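Putative extracellular solute-binding protein (Bordetella bronchiseptica, PDB 4P56) binds both enantiomers of mandelate and, as a periplasmic TRAP-type solute-binding protein, probably delivers its ligand to a membrane transporter for uptake. Local coordinates at residues Val27-Leu35 / Arg60-Val70; Thr38-Trp49 / Leu266-His277. All coordinates share one frame; numbering follows the deposited sequence.

From the N terminus the chain runs through strand 28-31, past the pocket residue W34, into helix 40-56, and returns as strand 62-65 beside the first strand. Interaction 1 closes this short loop as a parallel strand pair, the two ends of a beta-alpha-beta unit. Interaction 2 starts within that loop, on helix 40-56, and reaches some 217 residues onward to helix 263-285, so the two contacts cross along the chain. They also touch: L63 CD1 lies 3.7 Å from W49 CE3, and L31 packs on M47. The helix thus has the strand pair on one side and helix 263-285 on another, while W34, H39 and W274 reach the mandelate pocket.

Interaction 1: Val27-Leu35 / Arg60-Val70; sequences VELTLSSWL and RVTLRLLPKAV
E28 and R64 carry the exposed face of this strand pair, and they do not meet as two coplanar groups. Carboxylate and guanidinium planes stand 73° apart: R64 NE points at E28 OE1 (3.0 Å) within its own guanidinium plane, but arrives from above the carboxylate. R64 NH2 adds only a weak second bond to the same oxygen. A bend at chi3 (52°) brings the guanidinium across toward the 27-35 strand, and T30 CG2 lies over one of its faces, 3.6 Å from R64 NH2.

Behind this polar side, L29, L31, L63 and L65 lie on the opposite face, where L31, L63 and L65 pack on helix 40-56. L29 CD1 meets V61 CG1 at 3.6 Å, and L31 CD2 comes against L65 CD1; each pair crosses at a slant. Between the faces runs the backbone of a parallel pair, the outer strands of a beta-alpha-beta unit: L29 N takes T62 O, R64 N takes L29 O, L31 N takes R64 O and L66 N takes L31 O.

Past the strands S32 ties the two segments together. Its OG accepts from V70 N at 3.0 Å and also bonds H76. A water accepts from S33 N and donates to L66 O. A69 CB rests 3.4 Å from S33 O, just before W34 turns toward the mandelate.

The chemistry is divided by face: a salt bridge probably screened in part by solvent on one, L31, L63 and L65 against the helix on the other, and buried S32 OG satisfied by two partners.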
# COMPACT_ATOMS: atom_id res chain seq x y z
N VAL A 27 -5.84 9.64 -27.59
CA VAL A 27 -6.36 9.82 -26.23
C VAL A 27 -5.26 10.04 -25.20
O VAL A 27 -4.37 9.20 -25.01
CB VAL A 27 -7.21 8.64 -25.76
CG1 VAL A 27 -7.61 8.81 -24.30
CG2 VAL A 27 -8.45 8.48 -26.62
N GLU A 28 -5.34 11.19 -24.55
CA GLU A 28 -4.45 11.56 -23.47
C GLU A 28 -5.22 11.38 -22.17
O GLU A 28 -6.25 12.01 -21.96
CB GLU A 28 -4.01 13.01 -23.66
CG GLU A 28 -2.85 13.40 -22.81
CD GLU A 28 -2.26 14.73 -23.23
OE1 GLU A 28 -3.03 15.66 -23.53
OE2 GLU A 28 -1.02 14.85 -23.24
N LEU A 29 -4.75 10.50 -21.31
CA LEU A 29 -5.40 10.25 -20.06
C LEU A 29 -4.78 11.12 -18.99
O LEU A 29 -3.56 11.07 -18.75
CB LEU A 29 -5.25 8.78 -19.72
CG LEU A 29 -5.93 7.81 -20.69
CD1 LEU A 29 -5.44 6.37 -20.44
CD2 LEU A 29 -7.45 7.89 -20.55
N THR A 30 -5.58 11.91 -18.29
CA THR A 30 -5.00 12.70 -17.23
C THR A 30 -4.83 11.81 -15.99
O THR A 30 -5.66 10.93 -15.71
CB THR A 30 -5.85 13.93 -16.89
OG1 THR A 30 -7.21 13.54 -16.60
CG2 THR A 30 -5.85 14.91 -18.07
N LEU A 31 -3.76 12.08 -15.25
CA LEU A 31 -3.37 11.35 -14.06
C LEU A 31 -3.16 12.35 -12.91
O LEU A 31 -2.40 13.29 -13.06
CB LEU A 31 -2.06 10.60 -14.34
CG LEU A 31 -1.32 10.06 -13.13
CD1 LEU A 31 -2.12 8.96 -12.43
CD2 LEU A 31 0.05 9.55 -13.60
N SER A 32 -3.83 12.16 -11.78
CA SER A 32 -3.54 12.96 -10.60
C SER A 32 -2.80 12.12 -9.57
O SER A 32 -3.17 10.97 -9.34
CB SER A 32 -4.81 13.52 -9.95
OG SER A 32 -4.50 14.40 -8.87
N SER A 33 -1.78 12.70 -8.96
CA SER A 33 -1.05 12.05 -7.87
C SER A 33 -1.07 12.86 -6.57
O SER A 33 -0.90 14.09 -6.59
CB SER A 33 0.39 11.87 -8.29
OG SER A 33 1.16 11.50 -7.17
N TRP A 34 -1.28 12.17 -5.46
CA TRP A 34 -1.27 12.83 -4.15
C TRP A 34 0.08 12.61 -3.46
O TRP A 34 0.26 12.96 -2.31
CB TRP A 34 -2.43 12.34 -3.28
CG TRP A 34 -2.71 10.84 -3.29
CD1 TRP A 34 -3.50 10.17 -4.17
CD2 TRP A 34 -2.20 9.84 -2.39
NE1 TRP A 34 -3.53 8.84 -3.88
CE2 TRP A 34 -2.74 8.61 -2.78
CE3 TRP A 34 -1.33 9.88 -1.29
CZ2 TRP A 34 -2.44 7.41 -2.12
CZ3 TRP A 34 -1.04 8.69 -0.63
CH2 TRP A 34 -1.58 7.47 -1.05
N LEU A 35 1.03 12.02 -4.21
CA LEU A 35 2.43 11.89 -3.77
C LEU A 35 3.34 12.80 -4.60
O LEU A 35 3.04 13.08 -5.74
CB LEU A 35 2.89 10.46 -3.93
CG LEU A 35 2.18 9.47 -2.99
CD1 LEU A 35 2.60 8.02 -3.29
CD2 LEU A 35 2.49 9.84 -1.53
N ARG A 60 -1.05 6.29 -29.36
CA ARG A 60 -2.50 6.52 -29.39
C ARG A 60 -3.09 6.73 -28.00
O ARG A 60 -4.17 7.33 -27.86
CB ARG A 60 -3.19 5.36 -30.08
CG ARG A 60 -3.03 5.37 -31.57
CD ARG A 60 -3.87 4.29 -32.20
NE ARG A 60 -3.61 3.00 -31.59
CZ ARG A 60 -2.70 2.13 -32.04
NH1 ARG A 60 -1.96 2.40 -33.10
NH2 ARG A 60 -2.53 0.97 -31.41
N VAL A 61 -2.40 6.21 -26.99
CA VAL A 61 -2.79 6.37 -25.59
C VAL A 61 -1.59 6.86 -24.80
O VAL A 61 -0.56 6.21 -24.79
CB VAL A 61 -3.33 5.05 -24.95
CG1 VAL A 61 -3.82 5.28 -23.51
CG2 VAL A 61 -4.47 4.49 -25.80
N THR A 62 -1.73 8.01 -24.15
CA THR A 62 -0.68 8.50 -23.27
C THR A 62 -1.27 8.91 -21.93
O THR A 62 -2.50 9.12 -21.81
CB THR A 62 0.03 9.68 -23.91
OG1 THR A 62 -0.93 10.71 -24.13
CG2 THR A 62 0.62 9.26 -25.26
N LEU A 63 -0.40 8.98 -20.92
CA LEU A 63 -0.77 9.41 -19.57
C LEU A 63 -0.13 10.77 -19.34
O LEU A 63 1.08 10.94 -19.55
CB LEU A 63 -0.18 8.50 -18.51
CG LEU A 63 -0.60 7.08 -18.30
CD1 LEU A 63 0.14 6.60 -17.06
CD2 LEU A 63 -2.11 7.00 -18.13
N ARG A 64 -0.92 11.75 -18.92
CA ARG A 64 -0.36 13.08 -18.63
C ARG A 64 -0.49 13.31 -17.14
O ARG A 64 -1.60 13.34 -16.62
CB ARG A 64 -1.10 14.16 -19.43
CG ARG A 64 -0.81 15.62 -19.00
CD ARG A 64 -1.07 16.63 -20.12
NE ARG A 64 -2.40 16.51 -20.72
CZ ARG A 64 -3.51 17.07 -20.25
NH1 ARG A 64 -3.48 17.82 -19.15
NH2 ARG A 64 -4.67 16.90 -20.89
N LEU A 65 0.65 13.43 -16.46
CA LEU A 65 0.66 13.76 -15.03
C LEU A 65 0.34 15.22 -14.77
O LEU A 65 1.04 16.12 -15.23
CB LEU A 65 2.02 13.44 -14.42
CG LEU A 65 2.17 13.72 -12.91
CD1 LEU A 65 1.18 12.96 -12.02
CD2 LEU A 65 3.60 13.41 -12.46
N LEU A 66 -0.76 15.45 -14.07
CA LEU A 66 -1.18 16.81 -13.77
C LEU A 66 -0.18 17.40 -12.77
O LEU A 66 0.35 16.68 -11.92
CB LEU A 66 -2.62 16.78 -13.17
CG LEU A 66 -3.70 16.31 -14.15
CD1 LEU A 66 -5.05 16.05 -13.45
CD2 LEU A 66 -3.90 17.35 -15.27
N PRO A 67 0.10 18.70 -12.87
CA PRO A 67 1.13 19.34 -12.05
C PRO A 67 0.77 19.46 -10.55
O PRO A 67 1.66 19.67 -9.74
CB PRO A 67 1.28 20.71 -12.69
CG PRO A 67 -0.14 20.99 -13.24
CD PRO A 67 -0.63 19.67 -13.72
N LYS A 68 -0.51 19.35 -10.20
CA LYS A 68 -0.95 19.40 -8.80
C LYS A 68 -1.94 18.29 -8.54
O LYS A 68 -2.64 17.83 -9.46
CB LYS A 68 -1.65 20.73 -8.47
CG LYS A 68 -0.77 21.94 -8.42
CD LYS A 68 -1.59 23.22 -8.25
CE LYS A 68 -0.88 24.41 -8.88
NZ LYS A 68 -1.56 25.72 -8.60
N ALA A 69 -2.05 17.87 -7.28
CA ALA A 69 -3.14 16.95 -6.92
C ALA A 69 -4.46 17.69 -7.14
O ALA A 69 -4.56 18.86 -6.81
CB ALA A 69 -2.99 16.50 -5.44
N VAL A 70 -5.47 17.04 -7.74
CA VAL A 70 -6.74 17.73 -8.00
C VAL A 70 -7.65 17.77 -6.78
O VAL A 70 -8.63 18.51 -6.76
CB VAL A 70 -7.50 17.08 -9.19
CG1 VAL A 70 -6.63 17.15 -10.43
CG2 VAL A 70 -7.86 15.63 -8.89
O HOH W 1 -2.27 10.22 -26.77
O HOH W 2 -1.19 15.39 -9.98

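Interaction 2: Thr38-Trp49 / Leu266-His277; sequences THAVVADFLMPW and LAELAGRAWDTH. With RMN ((R)-mandelic acid), chain D.
H277 lays one ring face on A40, whose CB sits 3.5 Å from the ring centroid and almost on the normal, while D44 OD2 comes in at the edge. That edge contact is a hydrogen bond from H277 NE2 to D44 OD2, 2.6 Å long and nearly straight at 168°. D44 OD2 lies in the imidazole plane, and the N-H meets it on its anti side, somewhat out of the carboxylate plane, which is turned well away from that of the ring. The adjacent carboxylate would tend to favour a protonated, positively charged imidazole.

One face of the F45 ring is covered by A270 CB, which stands over its centre, 3.8 Å from the centroid, and L269 CG and L266 CG approach its edge. With CG anti to the backbone N, F45 reaches across as a knob into the hole formed by L266, L269, A270 and A273. One turn on, W49 sets its CB against L269 CD2 (3.7 Å) and meets L266 CD1 with its six-membered ring.

The helices run roughly antiparallel, their segment axes 8.5 Å apart at an angle of 151°, and small A40, A270 and A273 at the interface allow that closeness. Helix 40-49 includes a wider pi-type turn over 40-46, where A40 and D44 point at the partner and F45 reaches over it.

At the pocket end, H39 turns its edge toward the face of W274 in an offset edge-to-face pair, planes 74° apart. H39 ND1 also caps the helix by accepting from V41 N, while its NE2 bonds E212. V41 CG2 packs against W274 CZ2, and the W274 edge presents CH2 to mandelate ring atom C4 at 3.6 Å.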
# COMPACT_ATOMS: atom_id res chain seq x y z
N THR A 38 8.68 12.86 -7.26
CA THR A 38 9.93 12.13 -7.03
C THR A 38 9.69 10.79 -6.29
O THR A 38 10.57 9.93 -6.25
CB THR A 38 10.90 13.01 -6.23
OG1 THR A 38 10.18 13.64 -5.16
CG2 THR A 38 11.47 14.11 -7.12
N HIS A 39 8.51 10.59 -5.71
CA HIS A 39 8.22 9.35 -5.00
C HIS A 39 8.27 8.12 -5.91
O HIS A 39 7.95 8.19 -7.09
CB HIS A 39 6.85 9.40 -4.30
CG HIS A 39 6.65 8.30 -3.31
ND1 HIS A 39 6.12 7.08 -3.66
CD2 HIS A 39 6.94 8.22 -1.99
CE1 HIS A 39 6.06 6.30 -2.59
NE2 HIS A 39 6.55 6.97 -1.56
N ALA A 40 8.67 6.98 -5.35
CA ALA A 40 8.73 5.74 -6.12
C ALA A 40 7.49 5.48 -7.00
O ALA A 40 7.60 5.11 -8.17
CB ALA A 40 8.90 4.59 -5.20
N VAL A 41 6.34 5.56 -6.37
CA VAL A 41 5.07 5.36 -7.05
C VAL A 41 4.93 6.19 -8.33
O VAL A 41 4.38 5.71 -9.32
CB VAL A 41 3.90 5.71 -6.14
CG1 VAL A 41 2.59 5.56 -6.91
CG2 VAL A 41 3.89 4.79 -4.93
N VAL A 42 5.40 7.42 -8.31
CA VAL A 42 5.30 8.25 -9.51
C VAL A 42 6.53 8.06 -10.40
O VAL A 42 6.41 7.63 -11.57
CB VAL A 42 5.11 9.73 -9.17
CG1 VAL A 42 4.92 10.54 -10.41
CG2 VAL A 42 3.91 9.92 -8.26
N ALA A 43 7.70 8.39 -9.86
CA ALA A 43 8.92 8.45 -10.65
C ALA A 43 9.29 7.10 -11.20
O ALA A 43 9.76 7.02 -12.32
CB ALA A 43 10.08 9.00 -9.82
N ASP A 44 9.12 6.05 -10.40
CA ASP A 44 9.64 4.75 -10.83
C ASP A 44 8.58 3.72 -11.17
O ASP A 44 8.91 2.61 -11.54
CB ASP A 44 10.61 4.18 -9.81
CG ASP A 44 11.87 5.03 -9.68
OD1 ASP A 44 12.21 5.75 -10.62
OD2 ASP A 44 12.55 4.95 -8.65
N PHE A 45 7.32 4.09 -11.07
CA PHE A 45 6.24 3.16 -11.42
C PHE A 45 5.35 3.79 -12.48
O PHE A 45 5.40 3.40 -13.62
CB PHE A 45 5.40 2.74 -10.19
CG PHE A 45 4.07 2.18 -10.56
CD1 PHE A 45 3.96 1.24 -11.56
CD2 PHE A 45 2.92 2.64 -9.92
CE1 PHE A 45 2.69 0.74 -11.92
CE2 PHE A 45 1.66 2.17 -10.28
CZ PHE A 45 1.54 1.22 -11.29
N LEU A 46 4.60 4.82 -12.11
CA LEU A 46 3.60 5.36 -13.02
C LEU A 46 4.20 5.98 -14.28
O LEU A 46 3.64 5.85 -15.39
CB LEU A 46 2.76 6.40 -12.30
CG LEU A 46 1.76 5.77 -11.30
CD1 LEU A 46 1.23 6.79 -10.36
CD2 LEU A 46 0.63 5.09 -12.06
N MSE A 47 5.32 6.67 -14.14
CA MSE A 47 5.92 7.32 -15.31
C MSE A 47 6.42 6.25 -16.30
O MSE A 47 6.08 6.29 -17.48
CB MSE A 47 7.04 8.27 -14.89
CG MSE A 47 6.51 9.51 -14.16
SE MSE A 47 5.26 10.60 -15.24
CE MSE A 47 3.54 9.83 -14.88
N PRO A 48 7.23 5.29 -15.83
CA PRO A 48 7.65 4.25 -16.78
C PRO A 48 6.48 3.46 -17.35
O PRO A 48 6.51 3.04 -18.51
CB PRO A 48 8.57 3.33 -15.95
CG PRO A 48 8.76 3.99 -14.61
CD PRO A 48 8.06 5.33 -14.60
N TRP A 49 5.44 3.25 -16.54
CA TRP A 49 4.27 2.49 -16.99
C TRP A 49 3.56 3.28 -18.09
O TRP A 49 3.13 2.74 -19.09
CB TRP A 49 3.35 2.29 -15.80
CG TRP A 49 2.08 1.52 -16.03
CD1 TRP A 49 1.96 0.20 -16.40
CD2 TRP A 49 0.75 2.02 -15.87
NE1 TRP A 49 0.62 -0.14 -16.45
CE2 TRP A 49 -0.13 0.95 -16.14
CE3 TRP A 49 0.21 3.26 -15.51
CZ2 TRP A 49 -1.52 1.10 -16.08
CZ3 TRP A 49 -1.17 3.40 -15.44
CH2 TRP A 49 -2.01 2.33 -15.72
N LEU A 266 1.46 -4.74 -13.94
CA LEU A 266 1.48 -3.52 -13.12
C LEU A 266 1.91 -3.83 -11.67
O LEU A 266 2.71 -3.12 -11.07
CB LEU A 266 0.10 -2.88 -13.21
CG LEU A 266 -0.36 -1.70 -12.36
CD1 LEU A 266 -1.68 -1.19 -12.93
CD2 LEU A 266 -0.56 -2.03 -10.92
N ALA A 267 1.38 -4.92 -11.12
CA ALA A 267 1.69 -5.31 -9.77
C ALA A 267 3.19 -5.49 -9.62
O ALA A 267 3.79 -4.99 -8.66
CB ALA A 267 0.94 -6.60 -9.38
N GLU A 268 3.80 -6.16 -10.57
CA GLU A 268 5.23 -6.39 -10.53
C GLU A 268 6.04 -5.09 -10.74
O GLU A 268 7.03 -4.84 -10.03
CB GLU A 268 5.63 -7.43 -11.56
CG GLU A 268 7.12 -7.82 -11.49
CD GLU A 268 7.44 -9.11 -12.23
OE1 GLU A 268 6.61 -9.56 -13.05
OE2 GLU A 268 8.53 -9.68 -11.97
N LEU A 269 5.61 -4.26 -11.68
CA LEU A 269 6.32 -2.99 -11.90
C LEU A 269 6.30 -2.16 -10.61
O LEU A 269 7.32 -1.64 -10.17
CB LEU A 269 5.71 -2.22 -13.08
CG LEU A 269 6.43 -1.00 -13.62
CD1 LEU A 269 7.84 -1.35 -14.05
CD2 LEU A 269 5.64 -0.43 -14.81
N ALA A 270 5.15 -2.03 -9.98
CA ALA A 270 5.05 -1.18 -8.81
C ALA A 270 5.84 -1.78 -7.63
O ALA A 270 6.51 -1.07 -6.87
CB ALA A 270 3.61 -1.05 -8.42
N GLY A 271 5.71 -3.09 -7.45
CA GLY A 271 6.35 -3.76 -6.35
C GLY A 271 7.87 -3.59 -6.50
O GLY A 271 8.61 -3.37 -5.52
N ARG A 272 8.36 -3.70 -7.72
CA ARG A 272 9.81 -3.57 -7.92
C ARG A 272 10.32 -2.17 -7.57
O ARG A 272 11.43 -2.01 -7.03
CB ARG A 272 10.23 -4.03 -9.33
CG ARG A 272 10.08 -5.59 -9.46
CD ARG A 272 10.63 -6.18 -10.78
NE ARG A 272 10.66 -7.63 -10.65
CZ ARG A 272 11.69 -8.35 -10.21
NH1 ARG A 272 12.87 -7.78 -9.93
NH2 ARG A 272 11.57 -9.66 -10.11
N ALA A 273 9.50 -1.16 -7.84
CA ALA A 273 9.84 0.21 -7.49
C ALA A 273 9.92 0.37 -5.98
O ALA A 273 10.88 0.93 -5.49
CB ALA A 273 8.82 1.17 -8.08
N TRP A 274 8.89 -0.09 -5.26
CA TRP A 274 8.88 -0.02 -3.81
C TRP A 274 10.07 -0.70 -3.19
O TRP A 274 10.66 -0.15 -2.26
CB TRP A 274 7.65 -0.72 -3.24
CG TRP A 274 6.37 0.02 -3.33
CD1 TRP A 274 5.32 -0.28 -4.17
CD2 TRP A 274 5.94 1.13 -2.54
NE1 TRP A 274 4.28 0.60 -3.96
CE2 TRP A 274 4.63 1.47 -2.95
CE3 TRP A 274 6.55 1.89 -1.53
CZ2 TRP A 274 3.92 2.52 -2.40
CZ3 TRP A 274 5.85 2.93 -0.99
CH2 TRP A 274 4.54 3.24 -1.41
N ASP A 275 10.36 -1.92 -3.65
CA ASP A 275 11.50 -2.70 -3.14
C ASP A 275 12.84 -2.03 -3.40
O ASP A 275 13.77 -2.10 -2.56
CB ASP A 275 11.53 -4.11 -3.77
CG ASP A 275 10.49 -5.05 -3.18
OD1 ASP A 275 10.16 -4.86 -1.99
OD2 ASP A 275 10.04 -6.00 -3.88
N THR A 276 12.97 -1.37 -4.53
CA THR A 276 14.22 -0.69 -4.86
C THR A 276 14.40 0.49 -3.91
O THR A 276 15.48 0.72 -3.36
CB THR A 276 14.24 -0.27 -6.34
OG1 THR A 276 14.14 -1.45 -7.17
CG2 THR A 276 15.49 0.49 -6.69
N HIS A 277 13.33 1.23 -3.68
CA HIS A 277 13.44 2.35 -2.75
C HIS A 277 13.64 1.93 -1.32
O HIS A 277 14.41 2.57 -0.60
CB HIS A 277 12.23 3.26 -2.88
CG HIS A 277 12.32 4.13 -4.08
ND1 HIS A 277 12.38 5.50 -4.00
CD2 HIS A 277 12.42 3.82 -5.40
CE1 HIS A 277 12.47 6.01 -5.22
NE2 HIS A 277 12.50 5.01 -6.08
C1 RMN D . 1.35 4.83 2.21
C2 RMN D . 1.12 5.66 1.13
C3 RMN D . 2.17 6.16 0.38
C4 RMN D . 3.48 5.87 0.73
C5 RMN D . 3.72 5.05 1.83
C6 RMN D . 2.66 4.54 2.56
C7 RMN D . 0.21 4.31 3.03
C10 RMN D . 0.17 5.05 4.33
O8 RMN D . 0.35 2.98 3.37
O11 RMN D . 0.82 4.65 5.36
O12 RMN D . -0.48 6.14 4.40